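Local coordinates for HD domain protein (Enterococcus faecalis, PDB 4LRL) that probably hydrolyses deoxyribonucleoside triphosphates as a metal-dependent HD-domain phosphohydrolase under allosteric control by nucleotides, at residues C[236-246]-C[406-414]. Numbering follows the deposited sequence.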
ATOM      1  N   ARG C 236     -20.560  17.040   5.548  1.00 41.15           N
ATOM      2  CA  ARG C 236     -21.856  17.671   5.320  1.00 43.01           C
ATOM      3  C   ARG C 236     -21.818  19.160   5.695  1.00 42.93           C
ATOM      4  O   ARG C 236     -21.164  19.531   6.667  1.00 42.47           O
ATOM      5  CB  ARG C 236     -22.901  16.938   6.162  1.00 43.72           C
ATOM      6  CG  ARG C 236     -24.328  17.414   6.011  1.00 47.39           C
ATOM      7  CD  ARG C 236     -25.141  17.043   7.234  1.00 50.02           C
ATOM      8  NE  ARG C 236     -26.573  17.034   6.948  1.00 52.92           N
ATOM      9  CZ  ARG C 236     -27.291  15.933   6.748  1.00 55.07           C
ATOM     10  NH1 ARG C 236     -26.726  14.728   6.799  1.00 55.61           N
ATOM     11  NH2 ARG C 236     -28.587  16.039   6.493  1.00 57.42           N
ATOM     12  N   PRO C 237     -22.516  20.016   4.925  1.00 43.72           N
ATOM     13  CA  PRO C 237     -22.700  21.378   5.397  1.00 43.86           C
ATOM     14  C   PRO C 237     -23.872  21.460   6.372  1.00 44.26           C
ATOM     15  O   PRO C 237     -24.744  20.598   6.364  1.00 44.92           O
ATOM     16  CB  PRO C 237     -23.054  22.140   4.119  1.00 44.73           C
ATOM     17  CG  PRO C 237     -23.813  21.133   3.304  1.00 45.08           C
ATOM     18  CD  PRO C 237     -23.150  19.802   3.604  1.00 44.61           C
ATOM     19  N   TYR C 238     -23.861  22.482   7.219  1.00 44.20           N
ATOM     20  CA  TYR C 238     -25.040  22.904   7.977  1.00 44.57           C
ATOM     21  C   TYR C 238     -24.924  24.408   8.222  1.00 44.89           C
ATOM     22  O   TYR C 238     -23.915  25.031   7.856  1.00 44.27           O
ATOM     23  CB  TYR C 238     -25.185  22.119   9.290  1.00 44.45           C
ATOM     24  CG  TYR C 238     -24.233  22.529  10.392  1.00 43.51           C
ATOM     25  CD1 TYR C 238     -24.690  23.249  11.492  1.00 43.98           C
ATOM     26  CD2 TYR C 238     -22.879  22.194  10.333  1.00 42.39           C
ATOM     27  CE1 TYR C 238     -23.817  23.642  12.507  1.00 44.45           C
ATOM     28  CE2 TYR C 238     -21.997  22.567  11.344  1.00 42.33           C
ATOM     29  CZ  TYR C 238     -22.472  23.294  12.427  1.00 44.35           C
ATOM     30  OH  TYR C 238     -21.609  23.671  13.431  1.00 45.23           O
ATOM     31  N   LYS C 239     -25.944  24.982   8.855  1.00 45.85           N
ATOM     32  CA  LYS C 239     -26.020  26.426   9.065  1.00 46.66           C
ATOM     33  C   LYS C 239     -24.748  27.014   9.676  1.00 45.80           C
ATOM     34  O   LYS C 239     -24.285  28.068   9.245  1.00 46.15           O
ATOM     35  CB  LYS C 239     -27.241  26.772   9.920  1.00 48.36           C
ATOM     36  CG  LYS C 239     -27.620  28.236   9.915  1.00 49.70           C
ATOM     37  CD  LYS C 239     -28.885  28.436  10.735  1.00 52.83           C
ATOM     38  CE  LYS C 239     -29.382  29.860  10.662  1.00 54.11           C
ATOM     39  NZ  LYS C 239     -30.690  29.964  11.336  1.00 57.51           N
ATOM     40  N   GLY C 240     -24.179  26.318  10.660  1.00 44.69           N
ATOM     41  CA  GLY C 240     -22.969  26.774  11.339  1.00 43.87           C
ATOM     42  C   GLY C 240     -21.671  26.264  10.733  1.00 42.62           C
ATOM     43  O   GLY C 240     -20.614  26.371  11.352  1.00 42.39           O
ATOM     44  N   GLY C 241     -21.725  25.705   9.531  1.00 41.68           N
ATOM     45  CA  GLY C 241     -20.484  25.320   8.863  1.00 40.79           C
ATOM     46  C   GLY C 241     -20.448  23.928   8.269  1.00 39.86           C
ATOM     47  O   GLY C 241     -21.243  23.589   7.387  1.00 39.74           O
ATOM     48  N   ILE C 242     -19.505  23.132   8.762  1.00 39.24           N
ATOM     49  CA  ILE C 242     -19.267  21.775   8.265  1.00 38.60           C
ATOM     50  C   ILE C 242     -19.327  20.764   9.405  1.00 38.28           C
ATOM     51  O   ILE C 242     -18.764  20.987  10.475  1.00 38.12           O
ATOM     52  CB  ILE C 242     -17.908  21.690   7.534  1.00 37.83           C
ATOM     53  CG1 ILE C 242     -18.004  22.398   6.181  1.00 38.07           C
ATOM     54  CG2 ILE C 242     -17.440  20.240   7.386  1.00 37.28           C
ATOM     55  CD1 ILE C 242     -16.698  22.467   5.429  1.00 37.80           C
ATOM     56  N   ALA C 243     -20.013  19.653   9.152  1.00 38.58           N
ATOM     57  CA  ALA C 243     -20.183  18.583  10.127  1.00 38.80           C
ATOM     58  C   ALA C 243     -19.984  17.224   9.464  1.00 38.32           C
ATOM     59  O   ALA C 243     -19.704  17.141   8.271  1.00 38.49           O
ATOM     60  CB  ALA C 243     -21.574  18.666  10.775  1.00 39.83           C
ATOM     61  N   PHE C 244     -20.119  16.159  10.247  1.00 38.17           N
ATOM     62  CA  PHE C 244     -19.910  14.811   9.737  1.00 37.75           C
ATOM     63  C   PHE C 244     -20.964  13.891  10.283  1.00 38.63           C
ATOM     64  O   PHE C 244     -21.187  13.835  11.496  1.00 38.68           O
ATOM     65  CB  PHE C 244     -18.498  14.305  10.085  1.00 36.73           C
ATOM     66  CG  PHE C 244     -17.416  15.246   9.651  1.00 35.06           C
ATOM     67  CD1 PHE C 244     -17.107  16.375  10.419  1.00 34.56           C
ATOM     68  CD2 PHE C 244     -16.736  15.037   8.461  1.00 33.17           C
ATOM     69  CE1 PHE C 244     -16.142  17.269  10.004  1.00 33.20           C
ATOM     70  CE2 PHE C 244     -15.755  15.928   8.047  1.00 32.30           C
ATOM     71  CZ  PHE C 244     -15.456  17.040   8.819  1.00 31.86           C
ATOM     72  N   ALA C 245     -21.612  13.172   9.375  1.00 39.32           N
ATOM     73  CA  ALA C 245     -22.662  12.232   9.746  1.00 40.71           C
ATOM     74  C   ALA C 245     -22.150  11.309  10.846  1.00 41.13           C
ATOM     75  O   ALA C 245     -21.007  10.825  10.779  1.00 40.34           O
ATOM     76  CB  ALA C 245     -23.118  11.432   8.530  1.00 40.87           C
ATOM     77  N   MET C 246     -22.988  11.089  11.859  1.00 42.07           N
ATOM     78  CA  MET C 246     -22.638  10.236  13.005  1.00 43.09           C
ATOM     79  C   MET C 246     -22.206   8.825  12.593  1.00 43.43           C
ATOM     80  O   MET C 246     -21.402   8.196  13.280  1.00 43.89           O
ATOM     81  CB  MET C 246     -23.793  10.181  14.021  1.00 44.41           C
ATOM     82  CG  MET C 246     -23.453   9.520  15.357  1.00 46.29           C
ATOM     83  SD  MET C 246     -22.120  10.327  16.291  1.00 48.20           S
ATOM     84  CE  MET C 246     -21.691   8.994  17.401  1.00 50.14           C
ATOM     85  N   HIS C 406     -17.246  27.519  19.258  1.00 82.60           N
ATOM     86  CA  HIS C 406     -17.687  26.761  18.084  1.00 78.92           C
ATOM     87  C   HIS C 406     -16.557  26.260  17.185  1.00 74.38           C
ATOM     88  O   HIS C 406     -16.581  25.115  16.733  1.00 71.50           O
ATOM     89  CB  HIS C 406     -18.670  27.609  17.259  1.00 81.41           C
ATOM     90  CG  HIS C 406     -19.434  26.828  16.234  1.00 80.40           C
ATOM     91  ND1 HIS C 406     -18.822  25.997  15.318  1.00 77.02           N
ATOM     92  CD2 HIS C 406     -20.762  26.761  15.974  1.00 82.83           C
ATOM     93  CE1 HIS C 406     -19.740  25.444  14.547  1.00 77.06           C
ATOM     94  NE2 HIS C 406     -20.926  25.893  14.923  1.00 80.74           N
ATOM     95  N   ARG C 407     -15.574  27.122  16.938  1.00 74.11           N
ATOM     96  CA  ARG C 407     -14.510  26.860  15.958  1.00 70.52           C
ATOM     97  C   ARG C 407     -13.509  25.769  16.354  1.00 66.88           C
ATOM     98  O   ARG C 407     -12.806  25.221  15.506  1.00 63.99           O
ATOM     99  CB  ARG C 407     -13.763  28.162  15.630  1.00 72.54           C
ATOM    100  CG  ARG C 407     -14.655  29.237  15.022  1.00 76.41           C
ATOM    101  CD  ARG C 407     -13.875  30.222  14.160  1.00 78.81           C
ATOM    102  NE  ARG C 407     -14.775  30.975  13.281  1.00 82.38           N
ATOM    103  CZ  ARG C 407     -14.562  32.219  12.864  1.00 85.06           C
ATOM    104  NH1 ARG C 407     -15.443  32.809  12.066  1.00 87.21           N
ATOM    105  NH2 ARG C 407     -13.476  32.877  13.245  1.00 86.07           N
ATOM    106  N   THR C 408     -13.457  25.464  17.646  1.00 67.01           N
ATOM    107  CA  THR C 408     -12.477  24.538  18.195  1.00 64.25           C
ATOM    108  C   THR C 408     -12.972  23.095  18.143  1.00 61.37           C
ATOM    109  O   THR C 408     -12.310  22.190  18.652  1.00 60.53           O
ATOM    110  CB  THR C 408     -12.177  24.890  19.661  1.00 67.75           C
ATOM    111  OG1 THR C 408     -13.372  24.735  20.440  1.00 69.25           O
ATOM    112  CG2 THR C 408     -11.688  26.336  19.783  1.00 70.12           C
ATOM    113  N   GLN C 409     -14.130  22.881  17.524  1.00 59.77           N
ATOM    114  CA  GLN C 409     -14.815  21.594  17.630  1.00 57.82           C
ATOM    115  C   GLN C 409     -15.004  20.864  16.299  1.00 54.65           C
ATOM    116  O   GLN C 409     -15.163  21.481  15.244  1.00 54.43           O
ATOM    117  CB  GLN C 409     -16.176  21.778  18.317  1.00 59.97           C
ATOM    118  CG  GLN C 409     -16.117  22.558  19.617  1.00 64.18           C
ATOM    119  CD  GLN C 409     -17.479  22.732  20.251  1.00 68.63           C
ATOM    120  OE1 GLN C 409     -18.087  21.768  20.709  1.00 70.13           O
ATOM    121  NE2 GLN C 409     -17.962  23.966  20.289  1.00 71.57           N
ATOM    122  N   ILE C 410     -14.989  19.540  16.364  1.00 52.30           N
ATOM    123  CA  ILE C 410     -15.387  18.717  15.236  1.00 49.88           C
ATOM    124  C   ILE C 410     -16.811  18.251  15.528  1.00 50.60           C
ATOM    125  O   ILE C 410     -17.052  17.575  16.525  1.00 51.03           O
ATOM    126  CB  ILE C 410     -14.414  17.540  15.039  1.00 48.05           C
ATOM    127  CG1 ILE C 410     -13.017  18.073  14.715  1.00 46.70           C
ATOM    128  CG2 ILE C 410     -14.906  16.600  13.943  1.00 46.30           C
ATOM    129  CD1 ILE C 410     -11.927  17.055  14.846  1.00 46.32           C
ATOM    130  N   GLU C 411     -17.756  18.648  14.680  1.00 50.97           N
ATOM    131  CA  GLU C 411     -19.172  18.397  14.948  1.00 52.24           C
ATOM    132  C   GLU C 411     -19.689  17.169  14.210  1.00 50.60           C
ATOM    133  O   GLU C 411     -19.510  17.034  12.996  1.00 49.93           O
ATOM    134  CB  GLU C 411     -20.030  19.615  14.602  1.00 54.57           C
ATOM    135  CG  GLU C 411     -19.561  20.926  15.228  1.00 57.93           C
ATOM    136  CD  GLU C 411     -20.044  21.140  16.659  1.00 60.84           C
ATOM    137  OE1 GLU C 411     -20.316  20.160  17.385  1.00 61.72           O
ATOM    138  OE2 GLU C 411     -20.139  22.308  17.063  1.00 64.06           O
ATOM    139  N   LEU C 412     -20.319  16.271  14.961  1.00 50.41           N
ATOM    140  CA  LEU C 412     -20.948  15.082  14.392  1.00 49.67           C
ATOM    141  C   LEU C 412     -22.445  15.306  14.373  1.00 51.59           C
ATOM    142  O   LEU C 412     -23.023  15.764  15.370  1.00 53.10           O
ATOM    143  CB  LEU C 412     -20.606  13.839  15.209  1.00 48.30           C
ATOM    144  CG  LEU C 412     -19.133  13.419  15.256  1.00 47.56           C
ATOM    145  CD1 LEU C 412     -18.811  12.743  16.570  1.00 48.09           C
ATOM    146  CD2 LEU C 412     -18.780  12.506  14.098  1.00 45.81           C
ATOM    147  N   MET C 413     -23.071  15.011  13.239  1.00 51.95           N
ATOM    148  CA  MET C 413     -24.516  15.194  13.127  1.00 55.08           C
ATOM    149  C   MET C 413     -25.331  13.914  13.296  1.00 55.09           C
ATOM    150  O   MET C 413     -25.126  12.922  12.592  1.00 53.52           O
ATOM    151  CB  MET C 413     -24.903  15.894  11.829  1.00 57.04           C
ATOM    152  CG  MET C 413     -26.341  16.371  11.863  1.00 61.52           C
ATOM    153  SD  MET C 413     -26.860  17.221  10.379  1.00 66.18           S
ATOM    154  CE  MET C 413     -26.051  18.800  10.621  1.00 66.62           C
ATOM    155  N   GLN C 414     -26.265  13.968  14.244  1.00 56.78           N
ATOM    156  CA  GLN C 414     -27.126  12.842  14.565  1.00 57.24           C
ATOM    157  C   GLN C 414     -28.248  12.756  13.535  1.00 59.35           C
ATOM    158  O   GLN C 414     -28.513  13.717  12.816  1.00 61.16           O
ATOM    159  CB  GLN C 414     -27.729  13.021  15.961  1.00 59.06           C
ATOM    160  CG  GLN C 414     -26.750  13.427  17.069  1.00 58.97           C
ATOM    161  CD  GLN C 414     -26.274  12.253  17.900  1.00 58.72           C
ATOM    162  OE1 GLN C 414     -26.080  11.146  17.395  1.00 58.58           O
ATOM    163  NE2 GLN C 414     -26.076  12.492  19.189  1.00 60.67           N
TER
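Met413 reaches from strand 411-413 past Ala243 of the adjacent strand 241-245 to Arg236 and Tyr238 on the outer strand 236-238. Its CB lies against the methyl of Ala243, CB to CB 4.5 Å. CG and SD then run straight out, with CG anti to the backbone N (chi1 -167°), which carries the sulfur over one face of the Arg236 guanidinium; SD sits 3.4 Å from Arg236 NE, and the two side chains cross at about a right angle. Only at the last bond does the chain bend, chi3 -76°, swinging CE back to Tyr238, where it rests 3.7 Å from Tyr238 CB. Arg236, Tyr238 and Ala243 thus receive one methionine on the same side of the sheet.

Beneath this, the backbones pair in parallel. Phe244 N gives its hydrogen to Glu411 O at 2.9 Å. Phe244 O takes Met413 N at 2.8 Å, while Leu412 CA-H also approaches that oxygen. Met246 N closes the ladder on Met413 O.

Phe244 and Leu412 share the other face, and residues from the segment ends flank them: Ile410 sets CG2 4.2 Å from Phe244 CD1, and Met246, bent at chi2, brings SD to Leu412 CB at 4.0 Å. Leu422 and Val425 of helix 422-425 back Leu412 here.

The 236-245 hairpin is joined in this way to strand 411-413, which pairs antiparallel with 419-421 on its far side: a small mixed sheet within the HD-associated region, away from the nucleotide and metal sites. Three backbone bonds fix the register, while the side chains add mostly apolar contact, so the join relies on sheet pairing and sulfur and methyl packing, with no salt bridge between the segments.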